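Local coordinates for protein family 88 glycosyl hydrolase (Bacteroides thetaiotaomicron, PDB 5NOA) that probably hydrolyses unsaturated uronyl ends of plant-polysaccharide fragments, as family 88 glycoside hydrolases do, in a human gut bacterium, at residues G52-W56 with S104-S108; E67-L71 with C369-R373; V112-Q118 with V143-Q147; A320-L324 with F364-A368. One frame throughout, in Å; residues are numbered along the deposited sequence.

Contact 1. Residues G52-W56 with S104-S108; sequences GRSFW and SYGES
Arg53 and Glu107 form the charged part of this contact. Arg53 NH2 donates to Glu107 OE1 at 3.1 Å, and the N-H points at the oxygen at 160°. The oxygen lies in the guanidinium plane, at its edge, but is met from above the carboxylate plane. The two planes are almost perpendicular (84°). The other carboxylate oxygen is used within its own loop: Tyr105 OH donates to Glu107 OE2 at 2.5 Å. A water gives a hydrogen to Tyr105 OH and accepts one from Trp56 NE1, which ties the start of helix 56-72 to the 104-108 loop.

The apolar part centres on the Phe55 ring. Phe55 CG lies anti to the backbone N (chi1 -161°), which brings the ring to the 104-108 loop. Its CZ lies 3.7 Å from Glu107 CG and 3.6 Å from Tyr105 OH, which sits at the ring edge. Phe55 CE1 is 3.6 Å from Gly106 O, a buried carbonyl with no hydrogen-bond partner. With an alanine here, the gap beside Tyr105 and Glu107 CG would probably let both side chains shift.

Phe55 is also the N-cap of helix 56-72. Both segments lie between helices of the six-hairpin (alpha/alpha)6 toroid of this clan.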
# COMPACT_ATOMS: atom_id res chain seq x y z
N GLY A 52 1.61 16.91 9.24
CA GLY A 52 0.31 17.27 8.70
C GLY A 52 -0.75 16.27 9.08
O GLY A 52 -0.58 15.47 9.98
N ARG A 53 -1.85 16.32 8.33
CA ARG A 53 -3.05 15.61 8.72
C ARG A 53 -2.91 14.09 8.56
O ARG A 53 -1.94 13.57 7.96
CB ARG A 53 -4.25 16.16 7.96
CG ARG A 53 -4.19 15.97 6.46
CD ARG A 53 -5.45 16.54 5.80
NE ARG A 53 -5.35 16.40 4.37
CZ ARG A 53 -6.23 16.90 3.51
NH1 ARG A 53 -7.30 17.56 3.95
NH2 ARG A 53 -6.01 16.73 2.24
N SER A 54 -3.95 13.44 9.05
CA SER A 54 -3.99 11.97 9.14
C SER A 54 -4.42 11.28 7.85
O SER A 54 -4.41 10.05 7.81
CB SER A 54 -4.97 11.57 10.27
OG SER A 54 -6.32 11.76 9.81
N PHE A 55 -4.77 12.04 6.82
CA PHE A 55 -5.30 11.55 5.56
C PHE A 55 -4.31 10.64 4.83
O PHE A 55 -3.10 10.61 5.15
CB PHE A 55 -5.69 12.77 4.71
CG PHE A 55 -6.65 12.54 3.56
CD1 PHE A 55 -7.88 11.92 3.74
CD2 PHE A 55 -6.36 13.08 2.31
CE1 PHE A 55 -8.77 11.80 2.68
CE2 PHE A 55 -7.23 12.94 1.26
CZ PHE A 55 -8.43 12.30 1.45
N TRP A 56 -4.82 9.93 3.82
CA TRP A 56 -4.14 8.75 3.28
C TRP A 56 -2.73 8.98 2.80
O TRP A 56 -1.92 8.07 2.89
CB TRP A 56 -4.95 8.12 2.15
CG TRP A 56 -4.95 8.92 0.89
CD1 TRP A 56 -5.81 9.92 0.56
CD2 TRP A 56 -4.01 8.81 -0.20
NE1 TRP A 56 -5.48 10.45 -0.67
CE2 TRP A 56 -4.38 9.77 -1.15
CE3 TRP A 56 -2.89 7.99 -0.44
CZ2 TRP A 56 -3.67 9.95 -2.32
CZ3 TRP A 56 -2.19 8.19 -1.62
CH2 TRP A 56 -2.57 9.18 -2.54
N SER A 104 -18.02 8.08 0.88
CA SER A 104 -17.56 8.50 -0.44
C SER A 104 -16.33 9.38 -0.29
O SER A 104 -15.80 9.50 0.81
CB SER A 104 -18.70 9.20 -1.14
OG SER A 104 -19.17 10.27 -0.36
N TYR A 105 -15.81 9.96 -1.38
CA TYR A 105 -14.58 10.74 -1.25
C TYR A 105 -14.84 12.07 -0.53
O TYR A 105 -15.70 12.86 -0.93
CB TYR A 105 -13.97 11.07 -2.63
CG TYR A 105 -12.63 11.78 -2.50
CD1 TYR A 105 -12.54 13.14 -2.35
CD2 TYR A 105 -11.46 11.05 -2.44
CE1 TYR A 105 -11.30 13.74 -2.16
CE2 TYR A 105 -10.23 11.65 -2.27
CZ TYR A 105 -10.16 12.99 -2.11
OH TYR A 105 -8.93 13.60 -1.91
N GLY A 106 -14.03 12.35 0.48
CA GLY A 106 -14.01 13.62 1.11
C GLY A 106 -12.81 13.73 1.99
O GLY A 106 -12.25 12.72 2.45
N GLU A 107 -12.41 14.98 2.22
CA GLU A 107 -11.25 15.32 3.05
C GLU A 107 -11.63 16.00 4.35
O GLU A 107 -10.78 16.30 5.17
CB GLU A 107 -10.29 16.22 2.25
CG GLU A 107 -9.98 15.61 0.88
CD GLU A 107 -9.01 16.43 0.02
OE1 GLU A 107 -8.46 17.43 0.53
OE2 GLU A 107 -8.81 16.03 -1.15
N SER A 108 -12.93 16.25 4.54
CA SER A 108 -13.39 16.95 5.69
C SER A 108 -13.67 15.98 6.84
O SER A 108 -13.63 14.76 6.65
CB SER A 108 -14.59 17.80 5.32
OG SER A 108 -15.65 17.00 4.94
O HOH W 1 -6.37 12.68 -2.31

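Contact 2. Residues E67-L71 with C369-R373; sequences EAYFL and CERVR
The guanidinium of Arg373 carries Leu71 on one face and Glu67 at its edge. Leu71 CD1 lies 3.7 Å above the plane, nearer its outer edge than its centre. Glu67 OE1 sits near the plane, facing both terminal nitrogens. It is 2.8 Å from Arg373 NH1 and 3.0 Å from Arg373 NH2. Both bonds are weak because both are bent, as expected when one oxygen is shared between two donors. The carboxylate plane of Glu67 stands at 86° to the guanidinium.

Arg373 NH1 also bonds Glu370 OE1 at 2.9 Å, one turn back on its own helix, which makes the three residues a salt-bridge network. This oxygen is tilted from the guanidinium plane. Glu67 and Glu370 come within 4.4 Å of each other through their OE1 atoms, and the arginine charge probably offsets their repulsion. The other oxygen of Glu370 is held by Asn304. Glu67 reaches this network because its chain turns about the CB-CG bond (chi2 79°), and CG itself rests on Cys369 CB.

The rest is apolar. Cys369 SG lies against the backbone of helix 56-72, 3.6 Å from Ala68 CA. Leu71 CD2 touches both Cys369 SG and Val372 CB.

The two helix segments run roughly parallel, at 27°, with axes 10.5 Å apart, and pack as part of the (alpha/alpha)6 toroid of this clan. Helix 29-47 packs on the apolar side, touching Leu71, Cys369 and Val372. Helix 289-304 covers Glu370 and meets Arg373. Helix 75-87 touches Ala68.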
# COMPACT_ATOMS: atom_id res chain seq x y z
N GLU A 67 7.66 0.49 8.70
CA GLU A 67 8.43 -0.63 8.19
C GLU A 67 9.93 -0.42 8.39
O GLU A 67 10.64 -1.36 8.79
CB GLU A 67 8.11 -0.84 6.71
CG GLU A 67 8.53 -2.17 6.15
CD GLU A 67 7.59 -3.30 6.50
OE1 GLU A 67 8.00 -4.45 6.29
OE2 GLU A 67 6.44 -3.06 6.93
N ALA A 68 10.41 0.77 8.05
CA ALA A 68 11.83 1.08 8.23
C ALA A 68 12.25 0.99 9.71
O ALA A 68 13.35 0.53 9.99
CB ALA A 68 12.13 2.45 7.65
N TYR A 69 11.38 1.41 10.62
CA TYR A 69 11.66 1.29 12.04
C TYR A 69 11.73 -0.16 12.45
O TYR A 69 12.63 -0.58 13.18
CB TYR A 69 10.63 2.05 12.89
CG TYR A 69 10.93 1.90 14.35
CD1 TYR A 69 12.08 2.46 14.87
CD2 TYR A 69 10.15 1.10 15.17
CE1 TYR A 69 12.40 2.29 16.19
CE2 TYR A 69 10.48 0.92 16.52
CZ TYR A 69 11.61 1.51 17.01
OH TYR A 69 11.94 1.33 18.33
N PHE A 70 10.77 -0.97 12.00
CA PHE A 70 10.80 -2.40 12.33
C PHE A 70 12.09 -3.06 11.82
O PHE A 70 12.63 -3.96 12.47
CB PHE A 70 9.62 -3.14 11.72
CG PHE A 70 8.29 -2.70 12.22
CD1 PHE A 70 8.12 -2.07 13.44
CD2 PHE A 70 7.17 -2.91 11.43
CE1 PHE A 70 6.87 -1.68 13.87
CE2 PHE A 70 5.92 -2.52 11.86
CZ PHE A 70 5.77 -1.91 13.09
N LEU A 71 12.56 -2.66 10.65
CA LEU A 71 13.78 -3.24 10.08
C LEU A 71 15.04 -2.78 10.79
O LEU A 71 15.91 -3.61 11.06
CB LEU A 71 13.89 -2.89 8.59
CG LEU A 71 15.03 -3.55 7.85
CD1 LEU A 71 14.63 -4.96 7.47
CD2 LEU A 71 15.39 -2.77 6.59
N CYS A 369 12.79 -2.35 2.31
CA CYS A 369 12.88 -3.13 3.53
C CYS A 369 12.75 -4.62 3.21
O CYS A 369 13.45 -5.46 3.80
CB CYS A 369 11.84 -2.69 4.53
SG CYS A 369 12.15 -1.07 5.30
N GLU A 370 11.79 -4.96 2.36
CA GLU A 370 11.59 -6.36 2.02
C GLU A 370 12.78 -6.93 1.25
O GLU A 370 13.10 -8.11 1.42
CB GLU A 370 10.27 -6.57 1.28
CG GLU A 370 9.80 -8.00 1.32
CD GLU A 370 9.52 -8.53 2.72
OE1 GLU A 370 9.16 -7.76 3.66
OE2 GLU A 370 9.66 -9.74 2.91
N ARG A 371 13.44 -6.09 0.47
CA ARG A 371 14.66 -6.53 -0.19
C ARG A 371 15.75 -6.87 0.79
O ARG A 371 16.46 -7.86 0.61
CB ARG A 371 15.16 -5.47 -1.16
CG ARG A 371 16.40 -5.96 -1.88
CD ARG A 371 16.68 -5.23 -3.13
NE ARG A 371 17.76 -5.84 -3.89
CZ ARG A 371 17.63 -6.90 -4.69
NH1 ARG A 371 16.50 -7.50 -4.90
NH2 ARG A 371 18.71 -7.34 -5.32
N VAL A 372 15.93 -6.05 1.83
CA VAL A 372 16.92 -6.38 2.86
C VAL A 372 16.64 -7.75 3.45
O VAL A 372 17.57 -8.56 3.63
CB VAL A 372 16.95 -5.30 3.95
CG1 VAL A 372 17.80 -5.75 5.15
CG2 VAL A 372 17.47 -4.01 3.41
N ARG A 373 15.38 -8.02 3.75
CA ARG A 373 15.00 -9.33 4.29
C ARG A 373 15.36 -10.49 3.36
O ARG A 373 15.90 -11.52 3.78
CB ARG A 373 13.54 -9.36 4.71
CG ARG A 373 13.21 -8.31 5.79
CD ARG A 373 11.78 -8.38 6.23
NE ARG A 373 11.43 -7.27 7.16
CZ ARG A 373 10.74 -6.18 6.84
NH1 ARG A 373 10.25 -5.94 5.60
NH2 ARG A 373 10.50 -5.30 7.81

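Contact 3. Residues V112-Q118 with V143-Q147; sequences VLFGDYQ and VMEYQ
Gln118 and Gln147 face each other with their side-chain amides nearly coplanar, 18° apart. Gln118 NE2 donates to Gln147 OE1 at 2.8 Å, and the N-H points almost straight at the oxygen (164°). The bond lies in the amide plane of Gln118 and in the carbonyl plane of Gln147. A water joins the other ends, giving a hydrogen to Gln118 OE1 and accepting one from Gln147 NE2. Gln118 NE2 makes a second bond, to Val112 O at 3.2 Å, on a lone pair of that carbonyl. Both amides are buried, and these bonds fix which way round each is turned.

The loop 112-118 leads into helix 120-130, while 143-147 belongs to helix 135-149. The contact thus packs a connecting loop against a helix of the (alpha/alpha)6 toroid, the six-hairpin fold of this clan.

Met144 comes to the Gln118 amide obliquely. A bend at chi2 (-42°) and another at chi3 turn it back, with SD 3.6 Å from Gln118 NE2 and CE near Gln118 OE1. Leu113 and Gln147 lie alongside one another, running antiparallel, and Leu113 CD2 is 3.5 Å from Gln147 OE1. The other methyl, Leu113 CD1, meets the edge of the Tyr146 ring. Val112 and Val143 are pressed tightly together, with Val112 CG1 only 3.4 Å from Val143 CG2. Helix 160-176 covers Gln118 and Met144 through Val165.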
# COMPACT_ATOMS: atom_id res chain seq x y z
N VAL A 112 -15.41 9.97 8.17
CA VAL A 112 -14.85 9.06 9.14
C VAL A 112 -14.84 7.62 8.66
O VAL A 112 -13.96 6.84 9.03
CB VAL A 112 -15.66 9.20 10.47
CG1 VAL A 112 -15.24 8.17 11.52
CG2 VAL A 112 -15.56 10.60 11.02
N LEU A 113 -15.82 7.28 7.82
CA LEU A 113 -15.96 5.92 7.29
C LEU A 113 -15.30 5.70 5.94
O LEU A 113 -15.39 4.61 5.38
CB LEU A 113 -17.44 5.54 7.23
CG LEU A 113 -18.16 5.51 8.59
CD1 LEU A 113 -19.64 5.27 8.36
CD2 LEU A 113 -17.49 4.50 9.50
N PHE A 114 -14.66 6.75 5.43
CA PHE A 114 -13.91 6.66 4.19
C PHE A 114 -12.54 6.10 4.50
O PHE A 114 -11.81 6.66 5.32
CB PHE A 114 -13.80 8.07 3.60
CG PHE A 114 -13.08 8.15 2.28
CD1 PHE A 114 -13.18 7.15 1.30
CD2 PHE A 114 -12.32 9.27 2.00
CE1 PHE A 114 -12.52 7.28 0.09
CE2 PHE A 114 -11.66 9.38 0.80
CZ PHE A 114 -11.75 8.38 -0.14
N GLY A 115 -12.15 5.00 3.84
CA GLY A 115 -10.91 4.35 4.13
C GLY A 115 -9.68 5.19 4.01
O GLY A 115 -8.68 4.91 4.71
N ASP A 116 -9.71 6.24 3.19
CA ASP A 116 -8.57 7.16 3.17
C ASP A 116 -8.31 7.86 4.52
O ASP A 116 -7.20 8.33 4.75
CB ASP A 116 -8.73 8.20 2.06
CG ASP A 116 -8.38 7.67 0.67
OD1 ASP A 116 -7.88 6.55 0.56
OD2 ASP A 116 -8.55 8.47 -0.28
N TYR A 117 -9.32 7.90 5.39
CA TYR A 117 -9.21 8.41 6.75
C TYR A 117 -9.08 7.33 7.78
O TYR A 117 -9.19 7.60 9.00
CB TYR A 117 -10.33 9.40 7.08
CG TYR A 117 -9.96 10.84 6.90
CD1 TYR A 117 -8.84 11.37 7.54
CD2 TYR A 117 -10.77 11.67 6.15
CE1 TYR A 117 -8.53 12.73 7.41
CE2 TYR A 117 -10.47 13.01 6.02
CZ TYR A 117 -9.36 13.53 6.65
OH TYR A 117 -9.05 14.85 6.48
N GLN A 118 -8.81 6.10 7.35
CA GLN A 118 -8.63 4.98 8.25
C GLN A 118 -7.26 4.32 8.17
O GLN A 118 -6.88 3.60 9.08
CB GLN A 118 -9.73 3.95 7.98
CG GLN A 118 -11.13 4.50 8.19
CD GLN A 118 -12.21 3.52 7.82
OE1 GLN A 118 -11.97 2.60 7.04
NE2 GLN A 118 -13.42 3.72 8.36
N VAL A 143 -14.47 3.69 15.50
CA VAL A 143 -14.87 3.84 14.12
C VAL A 143 -15.09 2.51 13.46
O VAL A 143 -16.15 2.29 12.83
CB VAL A 143 -13.80 4.67 13.36
CG1 VAL A 143 -14.04 4.62 11.87
CG2 VAL A 143 -13.79 6.11 13.87
N MET A 144 -14.12 1.59 13.58
CA MET A 144 -14.29 0.34 12.84
C MET A 144 -15.42 -0.53 13.40
O MET A 144 -16.13 -1.18 12.66
CB MET A 144 -12.98 -0.46 12.79
CG MET A 144 -11.80 0.25 12.13
SD MET A 144 -12.16 1.17 10.61
CE MET A 144 -12.72 -0.13 9.51
N GLU A 145 -15.58 -0.51 14.72
CA GLU A 145 -16.66 -1.27 15.35
C GLU A 145 -18.03 -0.69 15.00
O GLU A 145 -18.97 -1.46 14.77
CB GLU A 145 -16.39 -1.47 16.83
CG GLU A 145 -15.15 -2.36 17.01
CD GLU A 145 -14.44 -2.35 18.36
OE1 GLU A 145 -15.04 -1.87 19.36
OE2 GLU A 145 -13.26 -2.82 18.42
N TYR A 146 -18.17 0.64 14.90
CA TYR A 146 -19.40 1.20 14.38
C TYR A 146 -19.61 0.77 12.93
O TYR A 146 -20.68 0.29 12.54
CB TYR A 146 -19.41 2.73 14.47
CG TYR A 146 -20.65 3.28 13.79
CD1 TYR A 146 -21.90 3.17 14.40
CD2 TYR A 146 -20.58 3.86 12.53
CE1 TYR A 146 -23.04 3.61 13.74
CE2 TYR A 146 -21.70 4.33 11.89
CZ TYR A 146 -22.93 4.21 12.49
OH TYR A 146 -24.06 4.66 11.85
N GLN A 147 -18.59 0.91 12.10
CA GLN A 147 -18.70 0.51 10.70
C GLN A 147 -19.18 -0.93 10.58
O GLN A 147 -20.08 -1.24 9.80
CB GLN A 147 -17.38 0.71 9.99
CG GLN A 147 -17.40 0.42 8.52
CD GLN A 147 -16.13 0.86 7.85
OE1 GLN A 147 -15.59 1.92 8.17
NE2 GLN A 147 -15.67 0.07 6.90
O HOH W 2 -13.50 1.25 5.30

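Contact 4. Residues A320-L324 with F364-A368; sequences AWKYL and FLLAA
Trp321 overlaps Ala368 with the far end of its indole. Trp321 CH2 lies 3.8 Å from Ala368 CB, and Trp321 CZ3 is at the same distance from Ala368 CA. The side chain leaves its helix with CG opposite the backbone N (chi1 180°), which carries the six-membered ring across to helix 358-377. There it also meets Phe364: Trp321 CH2 is 4.0 Å from Phe364 CZ. The two ring planes are inclined at 45°, with centroids 5.7 Å apart.

Phe364 takes up the space next to Leu324. Its CE2 is 3.9 Å from Leu324 CB and 3.6 Å from Leu324 O, which lies in the ring plane at the edge. Leu324 points at the other helix and places CD1 4.1 Å from Ala367 CB. The small residues Ala367 and Ala368 give the large side chains of helix 310-328 a surface to rest on. No hydrogen bond crosses this contact; it is plain apolar packing. A serine in place of Trp321 would probably open a gap beside Ala368 and leave the Phe364 ring freer to turn.

The helix segments cross at -130°, with axes 11.5 Å apart, within the (alpha/alpha)6 toroid of this clan. Helix 289-304 packs beside them, touching Leu324 through Thr296. Helix 29-47 covers Phe364 and Ala368 with Ile36, Ile37 and Val40.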
# COMPACT_ATOMS: atom_id res chain seq x y z
N ALA A 320 12.76 -5.09 -11.25
CA ALA A 320 12.08 -3.96 -10.61
C ALA A 320 12.98 -3.18 -9.67
O ALA A 320 13.00 -1.95 -9.68
CB ALA A 320 10.83 -4.44 -9.91
N TRP A 321 13.73 -3.92 -8.85
CA TRP A 321 14.66 -3.25 -7.93
C TRP A 321 15.75 -2.52 -8.69
O TRP A 321 16.20 -1.46 -8.27
CB TRP A 321 15.26 -4.22 -6.91
CG TRP A 321 16.19 -3.49 -6.00
CD1 TRP A 321 17.54 -3.51 -6.06
CD2 TRP A 321 15.83 -2.54 -5.01
NE1 TRP A 321 18.06 -2.64 -5.13
CE2 TRP A 321 17.03 -2.03 -4.48
CE3 TRP A 321 14.60 -2.07 -4.51
CZ2 TRP A 321 17.03 -1.06 -3.49
CZ3 TRP A 321 14.61 -1.11 -3.53
CH2 TRP A 321 15.82 -0.63 -3.02
N LYS A 322 16.20 -3.09 -9.80
CA LYS A 322 17.13 -2.40 -10.63
C LYS A 322 16.59 -1.01 -11.08
O LYS A 322 17.27 0.01 -10.97
CB LYS A 322 17.49 -3.29 -11.79
CG LYS A 322 18.33 -2.62 -12.82
CD LYS A 322 18.79 -3.64 -13.85
CE LYS A 322 19.45 -2.97 -15.03
NZ LYS A 322 20.80 -2.54 -14.62
N TYR A 323 15.35 -0.97 -11.54
CA TYR A 323 14.72 0.29 -11.87
C TYR A 323 14.66 1.21 -10.64
O TYR A 323 14.99 2.40 -10.73
CB TYR A 323 13.31 0.05 -12.44
CG TYR A 323 12.48 1.31 -12.38
CD1 TYR A 323 12.67 2.35 -13.28
CD2 TYR A 323 11.59 1.52 -11.35
CE1 TYR A 323 11.99 3.54 -13.17
CE2 TYR A 323 10.88 2.70 -11.24
CZ TYR A 323 11.09 3.72 -12.15
OH TYR A 323 10.45 4.94 -12.07
N LEU A 324 14.18 0.69 -9.52
CA LEU A 324 14.01 1.56 -8.35
C LEU A 324 15.31 2.17 -7.89
O LEU A 324 15.34 3.32 -7.52
CB LEU A 324 13.34 0.79 -7.21
CG LEU A 324 11.89 0.38 -7.46
CD1 LEU A 324 11.43 -0.61 -6.39
CD2 LEU A 324 10.98 1.59 -7.50
N PHE A 364 8.38 3.00 -1.69
CA PHE A 364 9.78 2.70 -1.89
C PHE A 364 10.37 2.05 -0.64
O PHE A 364 11.12 1.07 -0.71
CB PHE A 364 10.54 3.97 -2.29
CG PHE A 364 11.96 3.71 -2.67
CD1 PHE A 364 12.94 3.54 -1.69
CD2 PHE A 364 12.32 3.63 -4.00
CE1 PHE A 364 14.24 3.26 -2.07
CE2 PHE A 364 13.61 3.38 -4.37
CZ PHE A 364 14.56 3.19 -3.40
N LEU A 365 10.08 2.62 0.53
CA LEU A 365 10.57 2.06 1.78
C LEU A 365 10.09 0.64 2.00
O LEU A 365 10.87 -0.22 2.42
CB LEU A 365 10.18 2.93 2.96
CG LEU A 365 10.89 4.29 3.02
CD1 LEU A 365 10.25 5.15 4.10
CD2 LEU A 365 12.36 4.16 3.30
N LEU A 366 8.82 0.36 1.67
CA LEU A 366 8.34 -1.03 1.77
C LEU A 366 9.17 -1.98 0.91
O LEU A 366 9.64 -3.03 1.34
CB LEU A 366 6.88 -1.13 1.37
CG LEU A 366 5.86 -0.45 2.25
CD1 LEU A 366 4.49 -0.65 1.62
CD2 LEU A 366 5.87 -1.01 3.65
N ALA A 367 9.35 -1.59 -0.35
CA ALA A 367 10.13 -2.41 -1.29
C ALA A 367 11.54 -2.63 -0.79
O ALA A 367 12.06 -3.75 -0.83
CB ALA A 367 10.13 -1.76 -2.63
N ALA A 368 12.18 -1.56 -0.34
CA ALA A 368 13.57 -1.66 0.12
C ALA A 368 13.71 -2.52 1.36
O ALA A 368 14.64 -3.33 1.46
CB ALA A 368 14.14 -0.27 0.35

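Overall arrangement
Contacts 2 and 4 share helix 358-377 and touch each other, their centres 12 Å apart. Both are buried helix-to-helix packing. Contact 4 is wholly apolar, whereas contact 2 adds a salt-bridge network to its apolar side. Contacts 1 and 3 form a second pair, with centres 11 Å apart. They use the same long connection between helices 75-87 and 120-130, and Tyr117 OH probably bonds Glu107 O. Contact 1 is only partly buried and joins loops by charge, water and aromatic side chains. Contact 3 is buried and combines a hydrogen-bonded amide pair with apolar packing. Helix 56-72 links the pairs: contact 1 reaches its start and contact 2 lies near its end.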